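Local coordinates for endo alpha-1,4 polygalactosaminidase (Neosartorya fumigata, PDB 6OJ1), which cleaves alpha-1,4-linked galactosamine polymers internally as a (beta/alpha)-barrel glycoside hydrolase and disrupts microbial biofilms, at residues L161-L173 with L186-M200. Residues are numbered along the deposited sequence; the frame is centred on the assembly and turned at random.
Sequences LTQADSISFVNFL and LKNAGDIIPSVIKNM. With NAG (2-acetamido-2-deoxy-beta-D-glucopyranose), chain E; NAG (2-acetamido-2-deoxy-beta-D-glucopyranose), chain B.
In the beta-alpha-beta unit that strand 144-148, helix 163-179 and strand 183-187 form in the (beta/alpha)-barrel of this GH114 enzyme, Ile167, Val170 and Asn171 of the helix pack against Ile192, Ser195, Val196 and Asn199, in the short helical turns that follow the unit's second strand. The side chains of Ile167 and Ile192 lie alongside each other, pointing opposite ways, CG1 of Ile167 lying 3.7 Å from CB of Ile192. The CD1 methyl of Ile167 reaches on to CB of Ser195. One turn along the helix, Val170 splits its two methyls: CG1 meets both CG1 of Val196 and, at 3.6 Å, the terminal CE of Met200, while CG2 faces CD1 of Leu186 on the barrel strand. Bends at chi2 (-62°) and chi3 fold the Met200 chain back so that CE reaches this valine.

The amide of Asn171 ties the outer side of the interface with two bonds. Its ND2 donates almost straight (171°) to O of Ser195 at 3.2 Å, with the acceptor nearly in the amide plane. Its OD1 accepts from ND2 of Asn199 at 3.1 Å, the donor standing above the carbonyl plane; together the two bonds fix which way the Asn171 amide is turned. O of Ser195 also accepts from O3 of a glycan GlcNAc, 2.8 Å away, so the protein-linked sugar lies along this seam. At the start of the helix, two waters lie between OE1 of Gln163 and O of Asp191, within hydrogen-bonding distance of both, one of them only weakly at the Asp191 end, and Thr162 and Asp165 form a capping box.

Asn199 is held further by Thr30 and Asn175, and OG of Ser166 by the backbone O of Val150. Helix 124-140 packs on Phe169, Phe172 and Leu173, whereas helix 219-222 borders Ile193, Ile197 and Met200, and Leu186 pairs with strand 202-206.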
loop_
_atom_site.group_PDB
_atom_site.type_symbol
_atom_site.label_atom_id
_atom_site.label_comp_id
_atom_site.label_asym_id
_atom_site.label_seq_id
_atom_site.Cartn_x
_atom_site.Cartn_y
_atom_site.Cartn_z
ATOM N N LEU A 161 18.387 -8.710 3.527
ATOM C CA LEU A 161 17.646 -8.159 2.398
ATOM C C LEU A 161 18.291 -6.877 1.883
ATOM O O LEU A 161 18.777 -6.043 2.656
ATOM C CB LEU A 161 16.196 -7.875 2.813
ATOM C CG LEU A 161 15.309 -9.081 3.116
ATOM C CD1 LEU A 161 13.934 -8.580 3.522
ATOM C CD2 LEU A 161 15.217 -10.045 1.920
ATOM N N THR A 162 18.275 -6.709 0.563
ATOM C CA THR A 162 18.912 -5.577 -0.095
ATOM C C THR A 162 17.905 -4.812 -0.950
ATOM O O THR A 162 16.815 -5.294 -1.262
ATOM C CB THR A 162 20.064 -6.036 -0.999
ATOM O OG1 THR A 162 19.516 -6.829 -2.063
ATOM C CG2 THR A 162 21.101 -6.841 -0.213
ATOM N N GLN A 163 18.330 -3.626 -1.392
ATOM C CA GLN A 163 17.526 -2.868 -2.344
ATOM C C GLN A 163 17.299 -3.647 -3.633
ATOM O O GLN A 163 16.182 -3.658 -4.166
ATOM C CB GLN A 163 18.194 -1.524 -2.621
ATOM C CG GLN A 163 18.162 -0.594 -1.415
ATOM C CD GLN A 163 18.643 0.799 -1.743
ATOM O OE1 GLN A 163 18.685 1.197 -2.908
ATOM N NE2 GLN A 163 19.035 1.543 -0.721
ATOM N N ALA A 164 18.333 -4.329 -4.136
ATOM C CA ALA A 164 18.162 -5.129 -5.346
ATOM C C ALA A 164 17.137 -6.242 -5.136
ATOM O O ALA A 164 16.384 -6.583 -6.056
ATOM C CB ALA A 164 19.510 -5.709 -5.802
ATOM N N ASP A 165 17.095 -6.824 -3.933
ATOM C CA ASP A 165 16.082 -7.841 -3.660
ATOM C C ASP A 165 14.684 -7.253 -3.802
ATOM O O ASP A 165 13.800 -7.865 -4.411
ATOM C CB ASP A 165 16.254 -8.428 -2.252
ATOM C CG ASP A 165 17.490 -9.287 -2.103
ATOM O OD1 ASP A 165 17.975 -9.891 -3.087
ATOM O OD2 ASP A 165 17.974 -9.380 -0.958
ATOM N N SER A 166 14.475 -6.055 -3.255
ATOM C CA SER A 166 13.156 -5.431 -3.323
ATOM C C SER A 166 12.805 -5.033 -4.747
ATOM O O SER A 166 11.641 -5.141 -5.154
ATOM C CB SER A 166 13.117 -4.213 -2.402
ATOM O OG SER A 166 13.003 -4.641 -1.058
ATOM N N ILE A 167 13.787 -4.544 -5.503
ATOM C CA ILE A 167 13.541 -4.158 -6.890
ATOM C C ILE A 167 13.085 -5.370 -7.692
ATOM O O ILE A 167 12.086 -5.312 -8.414
ATOM C CB ILE A 167 14.802 -3.514 -7.499
ATOM C CG1 ILE A 167 15.054 -2.145 -6.856
ATOM C CG2 ILE A 167 14.630 -3.325 -8.996
ATOM C CD1 ILE A 167 16.501 -1.623 -7.002
ATOM N N SER A 168 13.812 -6.489 -7.569
ATOM C CA SER A 168 13.417 -7.720 -8.248
ATOM C C SER A 168 12.003 -8.119 -7.844
ATOM O O SER A 168 11.173 -8.469 -8.692
ATOM C CB SER A 168 14.403 -8.842 -7.908
ATOM O OG SER A 168 13.951 -10.107 -8.384
ATOM N N PHE A 169 11.728 -8.073 -6.541
ATOM C CA PHE A 169 10.449 -8.528 -5.998
ATOM C C PHE A 169 9.315 -7.627 -6.455
ATOM O O PHE A 169 8.260 -8.111 -6.887
ATOM C CB PHE A 169 10.545 -8.556 -4.472
ATOM C CG PHE A 169 9.330 -9.121 -3.770
ATOM C CD1 PHE A 169 8.851 -10.403 -4.060
ATOM C CD2 PHE A 169 8.707 -8.386 -2.771
ATOM C CE1 PHE A 169 7.744 -10.924 -3.363
ATOM C CE2 PHE A 169 7.610 -8.904 -2.076
ATOM C CZ PHE A 169 7.145 -10.176 -2.378
ATOM N N VAL A 170 9.522 -6.310 -6.376
ATOM C CA VAL A 170 8.467 -5.375 -6.748
ATOM C C VAL A 170 8.163 -5.494 -8.239
ATOM O O VAL A 170 6.999 -5.500 -8.649
ATOM C CB VAL A 170 8.863 -3.939 -6.344
ATOM C CG1 VAL A 170 8.000 -2.910 -7.065
ATOM C CG2 VAL A 170 8.758 -3.763 -4.806
ATOM N N ASN A 171 9.197 -5.624 -9.077
ATOM C CA ASN A 171 8.912 -5.763 -10.498
ATOM C C ASN A 171 8.253 -7.103 -10.801
ATOM O O ASN A 171 7.391 -7.181 -11.690
ATOM C CB ASN A 171 10.194 -5.566 -11.311
ATOM C CG ASN A 171 10.530 -4.098 -11.496
ATOM O OD1 ASN A 171 9.641 -3.282 -11.770
ATOM N ND2 ASN A 171 11.805 -3.746 -11.348
ATOM N N PHE A 172 8.621 -8.152 -10.058
ATOM C CA PHE A 172 7.934 -9.439 -10.154
ATOM C C PHE A 172 6.456 -9.304 -9.810
ATOM O O PHE A 172 5.587 -9.799 -10.540
ATOM C CB PHE A 172 8.612 -10.449 -9.218
ATOM C CG PHE A 172 7.751 -11.626 -8.839
ATOM C CD1 PHE A 172 7.677 -12.736 -9.662
ATOM C CD2 PHE A 172 7.062 -11.639 -7.622
ATOM C CE1 PHE A 172 6.901 -13.832 -9.302
ATOM C CE2 PHE A 172 6.287 -12.725 -7.256
ATOM C CZ PHE A 172 6.210 -13.826 -8.103
ATOM N N LEU A 173 6.157 -8.643 -8.687
ATOM C CA LEU A 173 4.766 -8.408 -8.302
ATOM C C LEU A 173 4.032 -7.589 -9.357
ATOM O O LEU A 173 2.868 -7.872 -9.664
ATOM C CB LEU A 173 4.704 -7.694 -6.949
ATOM C CG LEU A 173 5.204 -8.452 -5.713
ATOM C CD1 LEU A 173 5.170 -7.514 -4.501
ATOM C CD2 LEU A 173 4.350 -9.710 -5.440
ATOM N N LEU A 186 3.933 1.408 -5.540
ATOM C CA LEU A 186 5.043 1.237 -4.610
ATOM C C LEU A 186 4.674 1.802 -3.239
ATOM O O LEU A 186 4.353 2.985 -3.121
ATOM C CB LEU A 186 6.300 1.928 -5.141
ATOM C CG LEU A 186 7.520 1.769 -4.235
ATOM C CD1 LEU A 186 7.959 0.281 -4.214
ATOM C CD2 LEU A 186 8.662 2.672 -4.690
ATOM N N LYS A 187 4.746 0.965 -2.207
ATOM C CA LYS A 187 4.505 1.388 -0.829
ATOM C C LYS A 187 5.823 1.887 -0.246
ATOM O O LYS A 187 6.748 1.095 -0.031
ATOM C CB LYS A 187 3.964 0.226 -0.005
ATOM C CG LYS A 187 3.706 0.539 1.473
ATOM C CD LYS A 187 2.614 1.596 1.644
ATOM C CE LYS A 187 2.157 1.712 3.109
ATOM N NZ LYS A 187 1.516 0.466 3.622
ATOM N N ASN A 188 5.904 3.193 0.026
ATOM C CA ASN A 188 7.107 3.832 0.614
ATOM C C ASN A 188 8.325 3.427 -0.212
ATOM O O ASN A 188 8.289 3.583 -1.436
ATOM C CB ASN A 188 7.185 3.485 2.095
ATOM C CG ASN A 188 6.025 4.047 2.875
ATOM O OD1 ASN A 188 5.663 5.217 2.699
ATOM N ND2 ASN A 188 5.440 3.235 3.741
ATOM N N ALA A 189 9.405 2.940 0.406
ATOM C CA ALA A 189 10.565 2.400 -0.319
ATOM C C ALA A 189 11.133 3.412 -1.308
ATOM O O ALA A 189 11.477 3.072 -2.444
ATOM C CB ALA A 189 10.196 1.092 -1.033
ATOM N N GLY A 190 11.258 4.669 -0.863
ATOM C CA GLY A 190 11.668 5.737 -1.763
ATOM C C GLY A 190 12.999 5.503 -2.467
ATOM O O GLY A 190 13.203 5.983 -3.587
ATOM N N ASP A 191 13.931 4.790 -1.818
ATOM C CA ASP A 191 15.264 4.600 -2.403
ATOM C C ASP A 191 15.231 3.830 -3.717
ATOM O O ASP A 191 16.145 3.993 -4.541
ATOM C CB ASP A 191 16.184 3.881 -1.419
ATOM C CG ASP A 191 16.574 4.751 -0.249
ATOM O OD1 ASP A 191 17.135 5.841 -0.487
ATOM O OD2 ASP A 191 16.310 4.357 0.904
ATOM N N ILE A 192 14.221 2.981 -3.935
ATOM C CA ILE A 192 14.188 2.131 -5.131
ATOM C C ILE A 192 13.262 2.668 -6.215
ATOM O O ILE A 192 13.080 2.003 -7.246
ATOM C CB ILE A 192 13.814 0.667 -4.812
ATOM C CG1 ILE A 192 12.343 0.504 -4.384
ATOM C CG2 ILE A 192 14.753 0.073 -3.750
ATOM C CD1 ILE A 192 11.861 -0.960 -4.369
ATOM N N ILE A 193 12.676 3.856 -6.017
ATOM C CA ILE A 193 11.754 4.418 -7.010
ATOM C C ILE A 193 12.301 4.354 -8.438
ATOM O O ILE A 193 11.573 3.889 -9.327
ATOM C CB ILE A 193 11.350 5.843 -6.608
ATOM C CG1 ILE A 193 10.405 5.834 -5.397
ATOM C CG2 ILE A 193 10.707 6.563 -7.805
ATOM C CD1 ILE A 193 10.279 7.251 -4.799
ATOM N N PRO A 194 13.525 4.823 -8.733
ATOM C CA PRO A 194 13.979 4.840 -10.135
ATOM C C PRO A 194 13.921 3.487 -10.812
ATOM O O PRO A 194 13.720 3.419 -12.028
ATOM C CB PRO A 194 15.435 5.324 -10.027
ATOM C CG PRO A 194 15.487 6.085 -8.778
ATOM C CD PRO A 194 14.547 5.390 -7.834
ATOM N N SER A 195 14.077 2.408 -10.049
ATOM C CA SER A 195 14.211 1.075 -10.611
ATOM C C SER A 195 12.887 0.350 -10.803
ATOM O O SER A 195 12.885 -0.718 -11.426
ATOM C CB SER A 195 15.114 0.224 -9.725
ATOM O OG SER A 195 16.424 0.747 -9.742
ATOM N N VAL A 196 11.778 0.896 -10.290
ATOM C CA VAL A 196 10.476 0.235 -10.379
ATOM C C VAL A 196 9.380 1.147 -10.925
ATOM O O VAL A 196 8.293 0.667 -11.265
ATOM C CB VAL A 196 10.023 -0.331 -9.010
ATOM C CG1 VAL A 196 11.058 -1.323 -8.457
ATOM C CG2 VAL A 196 9.693 0.825 -7.996
ATOM N N ILE A 197 9.644 2.455 -11.023
ATOM C CA ILE A 197 8.554 3.401 -11.279
ATOM C C ILE A 197 7.846 3.123 -12.606
ATOM O O ILE A 197 6.622 3.290 -12.705
ATOM C CB ILE A 197 9.063 4.859 -11.197
ATOM C CG1 ILE A 197 7.876 5.825 -11.319
ATOM C CG2 ILE A 197 10.113 5.156 -12.267
ATOM C CD1 ILE A 197 8.175 7.228 -10.840
ATOM N N LYS A 198 8.575 2.680 -13.636
ATOM C CA LYS A 198 7.932 2.431 -14.926
ATOM C C LYS A 198 6.853 1.361 -14.826
ATOM O O LYS A 198 5.926 1.339 -15.644
ATOM C CB LYS A 198 8.966 2.025 -15.977
ATOM C CG LYS A 198 9.918 3.131 -16.367
ATOM C CD LYS A 198 10.926 2.636 -17.393
ATOM N N ASN A 199 6.960 0.465 -13.848
ATOM C CA ASN A 199 5.993 -0.598 -13.631
ATOM C C ASN A 199 4.892 -0.191 -12.656
ATOM O O ASN A 199 3.952 -0.966 -12.451
ATOM C CB ASN A 199 6.704 -1.859 -13.105
ATOM C CG ASN A 199 6.596 -3.046 -14.054
ATOM O OD1 ASN A 199 5.734 -3.078 -14.941
ATOM N ND2 ASN A 199 7.470 -4.041 -13.859
ATOM N N MET A 200 4.998 0.988 -12.038
ATOM C CA MET A 200 4.080 1.414 -10.986
ATOM C C MET A 200 3.002 2.331 -11.551
ATOM O O MET A 200 3.258 3.121 -12.457
ATOM C CB MET A 200 4.818 2.165 -9.863
ATOM C CG MET A 200 5.912 1.376 -9.135
ATOM S SD MET A 200 5.304 -0.077 -8.272
ATOM C CE MET A 200 5.730 -1.360 -9.465
HETATM C C1 NAG E . 14.858 -2.267 -16.272
HETATM C C2 NAG E . 14.599 -2.454 -14.760
HETATM C C3 NAG E . 15.373 -1.417 -13.931
HETATM C C4 NAG E . 16.846 -1.411 -14.335
HETATM C C5 NAG E . 16.955 -1.170 -15.836
HETATM C C6 NAG E . 18.381 -1.125 -16.344
HETATM C C7 NAG E . 12.377 -1.347 -14.602
HETATM C C8 NAG E . 10.930 -1.546 -14.238
HETATM N N2 NAG E . 13.173 -2.420 -14.451
HETATM O O3 NAG E . 15.230 -1.749 -12.554
HETATM O O4 NAG E . 17.636 -0.461 -13.621
HETATM O O5 NAG E . 16.282 -2.230 -16.527
HETATM O O6 NAG E . 18.923 -2.426 -16.531
HETATM O O7 NAG E . 12.799 -0.262 -15.006
HETATM C C1 NAG B . 17.143 0.908 -13.545
HETATM C C2 NAG B . 18.070 1.642 -12.580
HETATM C C3 NAG B . 17.580 3.079 -12.385
HETATM C C4 NAG B . 17.406 3.800 -13.723
HETATM C C5 NAG B . 16.617 2.926 -14.709
HETATM C C6 NAG B . 16.574 3.485 -16.113
HETATM C C7 NAG B . 19.167 0.092 -11.019
HETATM C C8 NAG B . 19.134 -0.542 -9.658
HETATM N N2 NAG B . 18.173 0.945 -11.303
HETATM O O3 NAG B . 18.511 3.767 -11.556
HETATM O O4 NAG B . 16.555 4.930 -13.551
HETATM O O5 NAG B . 17.145 1.594 -14.802
HETATM O O6 NAG B . 15.509 4.415 -16.254
HETATM O O7 NAG B . 20.051 -0.162 -11.826
HETATM O O HOH W 1 18.848 4.080 -4.471
HETATM O O HOH W 2 18.131 1.408 -5.658
#